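Local atomic coordinates of 2-c-methyl-d-erythritol 2,4-cyclodiphosphate synthase (Plasmodium falciparum, PDB entry 4C81), a protein that probably catalyses the cyclisation of a CDP-linked methylerythritol phosphate to 2-C-methyl-D-erythritol 2,4-cyclodiphosphate with release of CMP, a step of isoprenoid precursor synthesis. Residues I64-L77 against K169-P181. The protein carries 1 engineered substitution. Sequence-based numbering, arbitrary orientation.
Sequences IIYHSIVDSILGAL and KAIECFANILLIP. With ZN (zinc ion), chain B; ZN (zinc ion), chain C.
Two serines, Ser68 and Ser72, face the strand in the middle of an otherwise apolar helix-on-sheet contact. Ser68 OG lies 3.1 Å from Cys173 SG and also touches the methyl of Ala175. Ser72 turns its hydroxyl back onto its own helix: with OG between the backbone N and the carbonyl carbon (chi1 81°), it donates to Ile69 O at 2.7 Å, which also accepts from Ile73 N. Ser72 OG still rests against Ile177 CG2, at 3.4 Å. The small Ala175 lets the backbones come close, with Ile69 CA and Ala175 CA 5.5 Å apart.

Apolar side chains carry both ends. The chi1 of Ile64 (54°) drops its CD1 onto the strand backbone at Glu172 C (3.5 Å) and against Ile171 CD1 (3.7 Å). At the other end Leu179 CD1 touches both Ala76 CB and Leu77 CG, 3.5 Å from the latter. The helix axis crosses that of strand 170-181 at -37°, on one face of the mixed sheet. From the strand's other face, Glu172 OE1 binds a second zinc ion with His159 of a neighbouring subunit and is hydrogen-bonded to Tyr14 OH. His67 binds the active-site zinc with Asp15 and His17. The Ser72 hydroxyl proton is spent on Ile69 O, so its contact with Ile177 is van der Waals packing.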
loop_
_atom_site.group_PDB
_atom_site.type_symbol
_atom_site.label_atom_id
_atom_site.label_comp_id
_atom_site.label_asym_id
_atom_site.label_seq_id
_atom_site.Cartn_x
_atom_site.Cartn_y
_atom_site.Cartn_z
ATOM N N ILE A 64 -12.837 5.305 8.313
ATOM C CA ILE A 64 -11.646 4.630 7.785
ATOM C C ILE A 64 -10.486 5.589 7.504
ATOM O O ILE A 64 -9.322 5.201 7.611
ATOM C CB ILE A 64 -11.954 3.783 6.507
ATOM C CG1 ILE A 64 -12.641 4.630 5.429
ATOM C CG2 ILE A 64 -12.792 2.551 6.865
ATOM C CD1 ILE A 64 -12.814 3.916 4.097
ATOM N N ILE A 65 -10.797 6.832 7.142
ATOM C CA ILE A 65 -9.755 7.814 6.836
ATOM C C ILE A 65 -9.003 8.222 8.106
ATOM O O ILE A 65 -7.773 8.110 8.177
ATOM C CB ILE A 65 -10.330 9.053 6.111
ATOM C CG1 ILE A 65 -10.839 8.664 4.718
ATOM C CG2 ILE A 65 -9.287 10.144 5.992
ATOM C CD1 ILE A 65 -11.419 9.826 3.932
ATOM N N TYR A 66 -9.736 8.689 9.112
ATOM C CA TYR A 66 -9.100 9.072 10.375
ATOM C C TYR A 66 -8.360 7.911 11.032
ATOM O O TYR A 66 -7.245 8.092 11.531
ATOM C CB TYR A 66 -10.122 9.664 11.359
ATOM C CG TYR A 66 -10.496 11.128 11.141
ATOM C CD1 TYR A 66 -9.846 11.928 10.196
ATOM C CD2 TYR A 66 -11.480 11.723 11.925
ATOM C CE1 TYR A 66 -10.188 13.262 10.022
ATOM C CE2 TYR A 66 -11.824 13.060 11.758
ATOM C CZ TYR A 66 -11.177 13.818 10.807
ATOM O OH TYR A 66 -11.516 15.140 10.642
ATOM N N HIS A 67 -8.969 6.727 11.028
ATOM C CA HIS A 67 -8.360 5.557 11.657
ATOM C C HIS A 67 -7.082 5.139 10.925
ATOM O O HIS A 67 -6.057 4.877 11.563
ATOM C CB HIS A 67 -9.339 4.382 11.734
ATOM C CG HIS A 67 -10.597 4.687 12.488
ATOM N ND1 HIS A 67 -11.677 3.831 12.512
ATOM C CD2 HIS A 67 -10.955 5.767 13.223
ATOM C CE1 HIS A 67 -12.644 4.366 13.236
ATOM N NE2 HIS A 67 -12.230 5.540 13.680
ATOM N N SER A 68 -7.131 5.087 9.595
ATOM C CA SER A 68 -5.947 4.702 8.822
ATOM C C SER A 68 -4.827 5.741 8.944
ATOM O O SER A 68 -3.656 5.378 8.994
ATOM C CB SER A 68 -6.295 4.461 7.350
ATOM O OG SER A 68 -6.641 5.661 6.698
ATOM N N ILE A 69 -5.185 7.022 9.001
ATOM C CA ILE A 69 -4.192 8.079 9.232
ATOM C C ILE A 69 -3.485 7.878 10.579
ATOM O O ILE A 69 -2.256 7.935 10.650
ATOM C CB ILE A 69 -4.824 9.490 9.162
ATOM C CG1 ILE A 69 -5.169 9.850 7.716
ATOM C CG2 ILE A 69 -3.865 10.542 9.726
ATOM C CD1 ILE A 69 -6.098 11.039 7.585
ATOM N N VAL A 70 -4.257 7.628 11.636
ATOM C CA VAL A 70 -3.682 7.379 12.965
ATOM C C VAL A 70 -2.710 6.201 12.928
ATOM O O VAL A 70 -1.571 6.324 13.376
ATOM C CB VAL A 70 -4.766 7.130 14.030
ATOM C CG1 VAL A 70 -4.143 6.653 15.336
ATOM C CG2 VAL A 70 -5.554 8.398 14.264
ATOM N N ASP A 71 -3.135 5.078 12.359
ATOM C CA ASP A 71 -2.268 3.898 12.316
ATOM C C ASP A 71 -1.061 4.073 11.392
ATOM O O ASP A 71 -0.038 3.418 11.591
ATOM C CB ASP A 71 -3.069 2.637 11.978
ATOM C CG ASP A 71 -3.831 2.093 13.183
ATOM O OD1 ASP A 71 -3.476 2.425 14.339
ATOM O OD2 ASP A 71 -4.782 1.319 12.973
ATOM N N SER A 72 -1.161 4.963 10.404
ATOM C CA SER A 72 -0.005 5.280 9.561
ATOM C C SER A 72 1.059 6.014 10.381
ATOM O O SER A 72 2.249 5.725 10.267
ATOM C CB SER A 72 -0.399 6.087 8.314
ATOM O OG SER A 72 -0.552 7.474 8.580
ATOM N N ILE A 73 0.615 6.952 11.210
ATOM C CA ILE A 73 1.506 7.690 12.110
ATOM C C ILE A 73 2.138 6.771 13.163
ATOM O O ILE A 73 3.356 6.799 13.362
ATOM C CB ILE A 73 0.748 8.851 12.803
ATOM C CG1 ILE A 73 0.372 9.920 11.775
ATOM C CG2 ILE A 73 1.594 9.471 13.919
ATOM C CD1 ILE A 73 -0.623 10.933 12.280
ATOM N N LEU A 74 1.317 5.965 13.836
ATOM C CA LEU A 74 1.812 5.008 14.824
ATOM C C LEU A 74 2.780 4.032 14.165
ATOM O O LEU A 74 3.854 3.748 14.698
ATOM C CB LEU A 74 0.654 4.241 15.467
ATOM C CG LEU A 74 -0.258 5.076 16.365
ATOM C CD1 LEU A 74 -1.410 4.239 16.898
ATOM C CD2 LEU A 74 0.546 5.677 17.502
ATOM N N GLY A 75 2.397 3.532 12.994
ATOM C CA GLY A 75 3.235 2.605 12.247
ATOM C C GLY A 75 4.590 3.199 11.901
ATOM O O GLY A 75 5.628 2.551 12.060
ATOM N N ALA A 76 4.582 4.443 11.437
ATOM C CA ALA A 76 5.812 5.148 11.083
ATOM C C ALA A 76 6.781 5.259 12.263
ATOM O O ALA A 76 7.992 5.131 12.082
ATOM C CB ALA A 76 5.487 6.533 10.548
ATOM N N LEU A 77 6.237 5.484 13.457
ATOM C CA LEU A 77 7.043 5.700 14.659
ATOM C C LEU A 77 7.356 4.412 15.427
ATOM O O LEU A 77 8.107 4.439 16.405
ATOM C CB LEU A 77 6.337 6.699 15.582
ATOM C CG LEU A 77 6.244 8.119 15.024
ATOM C CD1 LEU A 77 5.208 8.944 15.780
ATOM C CD2 LEU A 77 7.607 8.801 15.049
ATOM N N LYS A 169 -20.548 -3.766 0.443
ATOM C CA LYS A 169 -20.597 -4.397 1.757
ATOM C C LYS A 169 -19.580 -3.761 2.704
ATOM O O LYS A 169 -19.711 -3.872 3.921
ATOM C CB LYS A 169 -20.338 -5.902 1.648
ATOM C CG LYS A 169 -21.410 -6.663 0.872
ATOM C CD LYS A 169 -21.065 -8.141 0.717
ATOM C CE LYS A 169 -21.258 -8.910 2.015
ATOM N NZ LYS A 169 -21.030 -10.371 1.838
ATOM N N ALA A 170 -18.568 -3.102 2.139
ATOM C CA ALA A 170 -17.523 -2.468 2.934
ATOM C C ALA A 170 -16.835 -1.349 2.159
ATOM O O ALA A 170 -16.993 -1.233 0.942
ATOM C CB ALA A 170 -16.499 -3.509 3.379
ATOM N N ILE A 171 -16.080 -0.531 2.886
ATOM C CA ILE A 171 -15.188 0.475 2.300
ATOM C C ILE A 171 -13.829 0.373 2.986
ATOM O O ILE A 171 -13.744 -0.018 4.153
ATOM C CB ILE A 171 -15.745 1.911 2.444
ATOM C CG1 ILE A 171 -16.071 2.245 3.908
ATOM C CG2 ILE A 171 -16.993 2.083 1.571
ATOM C CD1 ILE A 171 -16.469 3.689 4.136
ATOM N N GLU A 172 -12.766 0.716 2.269
ATOM C CA GLU A 172 -11.429 0.617 2.855
ATOM C C GLU A 172 -10.536 1.786 2.480
ATOM O O GLU A 172 -10.816 2.540 1.541
ATOM C CB GLU A 172 -10.773 -0.743 2.561
ATOM C CG GLU A 172 -10.389 -1.038 1.125
ATOM C CD GLU A 172 -9.794 -2.445 0.962
ATOM O OE1 GLU A 172 -10.092 -3.327 1.800
ATOM O OE2 GLU A 172 -9.032 -2.660 -0.004
ATOM N N CYS A 173 -9.485 1.964 3.274
ATOM C CA CYS A 173 -8.586 3.105 3.136
ATOM C C CYS A 173 -7.149 2.656 3.356
ATOM O O CYS A 173 -6.875 1.878 4.274
ATOM C CB CYS A 173 -8.940 4.196 4.160
ATOM S SG CYS A 173 -8.057 5.752 3.896
ATOM N N PHE A 174 -6.250 3.142 2.501
ATOM C CA PHE A 174 -4.810 3.068 2.715
ATOM C C PHE A 174 -4.282 4.481 2.880
ATOM O O PHE A 174 -4.465 5.314 2.003
ATOM C CB PHE A 174 -4.111 2.413 1.522
ATOM C CG PHE A 174 -4.380 0.950 1.397
ATOM C CD1 PHE A 174 -5.541 0.498 0.790
ATOM C CD2 PHE A 174 -3.479 0.019 1.894
ATOM C CE1 PHE A 174 -5.801 -0.865 0.673
ATOM C CE2 PHE A 174 -3.731 -1.342 1.776
ATOM C CZ PHE A 174 -4.893 -1.781 1.170
ATOM N N ALA A 175 -3.637 4.751 4.007
ATOM C CA ALA A 175 -3.044 6.057 4.265
ATOM C C ALA A 175 -1.531 5.894 4.290
ATOM O O ALA A 175 -1.021 5.048 5.007
ATOM C CB ALA A 175 -3.539 6.612 5.591
ATOM N N ASN A 176 -0.831 6.706 3.501
ATOM C CA ASN A 176 0.618 6.645 3.387
ATOM C C ASN A 176 1.208 7.972 3.812
ATOM O O ASN A 176 0.775 9.025 3.344
ATOM C CB ASN A 176 1.024 6.351 1.947
ATOM C CG ASN A 176 0.382 5.097 1.416
ATOM O OD1 ASN A 176 0.961 4.015 1.496
ATOM N ND2 ASN A 176 -0.836 5.226 0.895
ATOM N N ILE A 177 2.205 7.921 4.688
ATOM C CA ILE A 177 2.745 9.134 5.295
ATOM C C ILE A 177 4.265 9.089 5.411
ATOM O O ILE A 177 4.861 8.014 5.509
ATOM C CB ILE A 177 2.105 9.347 6.685
ATOM C CG1 ILE A 177 2.261 10.798 7.141
ATOM C CG2 ILE A 177 2.657 8.356 7.712
ATOM C CD1 ILE A 177 1.390 11.136 8.317
ATOM N N LEU A 178 4.882 10.270 5.365
ATOM C CA LEU A 178 6.289 10.428 5.708
ATOM C C LEU A 178 6.370 11.335 6.922
ATOM O O LEU A 178 5.688 12.362 6.981
ATOM C CB LEU A 178 7.069 11.069 4.564
ATOM C CG LEU A 178 7.325 10.202 3.339
ATOM C CD1 LEU A 178 7.974 11.053 2.256
ATOM C CD2 LEU A 178 8.187 8.983 3.658
ATOM N N LEU A 179 7.183 10.939 7.893
ATOM C CA LEU A 179 7.531 11.802 9.009
ATOM C C LEU A 179 8.979 12.256 8.860
ATOM O O LEU A 179 9.877 11.442 8.643
ATOM C CB LEU A 179 7.351 11.071 10.334
ATOM C CG LEU A 179 5.963 10.475 10.589
ATOM C CD1 LEU A 179 5.938 9.774 11.925
ATOM C CD2 LEU A 179 4.857 11.528 10.515
ATOM N N ILE A 180 9.190 13.565 8.986
ATOM C CA ILE A 180 10.500 14.184 8.795
ATOM C C ILE A 180 11.037 14.677 10.137
ATOM O O ILE A 180 10.332 15.388 10.853
ATOM C CB ILE A 180 10.401 15.400 7.841
ATOM C CG1 ILE A 180 9.612 15.048 6.573
ATOM C CG2 ILE A 180 11.789 15.908 7.477
ATOM C CD1 ILE A 180 10.181 13.875 5.788
ATOM N N PRO A 181 12.285 14.309 10.485
ATOM C CA PRO A 181 12.817 14.795 11.761
ATOM C C PRO A 181 12.924 16.317 11.802
ATOM O O PRO A 181 13.222 16.945 10.783
ATOM C CB PRO A 181 14.210 14.152 11.836
ATOM C CG PRO A 181 14.562 13.806 10.449
ATOM C CD PRO A 181 13.273 13.507 9.744
HETATM ZN ZN ZN B . -11.680 1.899 11.800
HETATM ZN ZN ZN C . -10.116 -5.654 1.470
HETATM O O HOH W 1 -10.570 1.029 12.952
#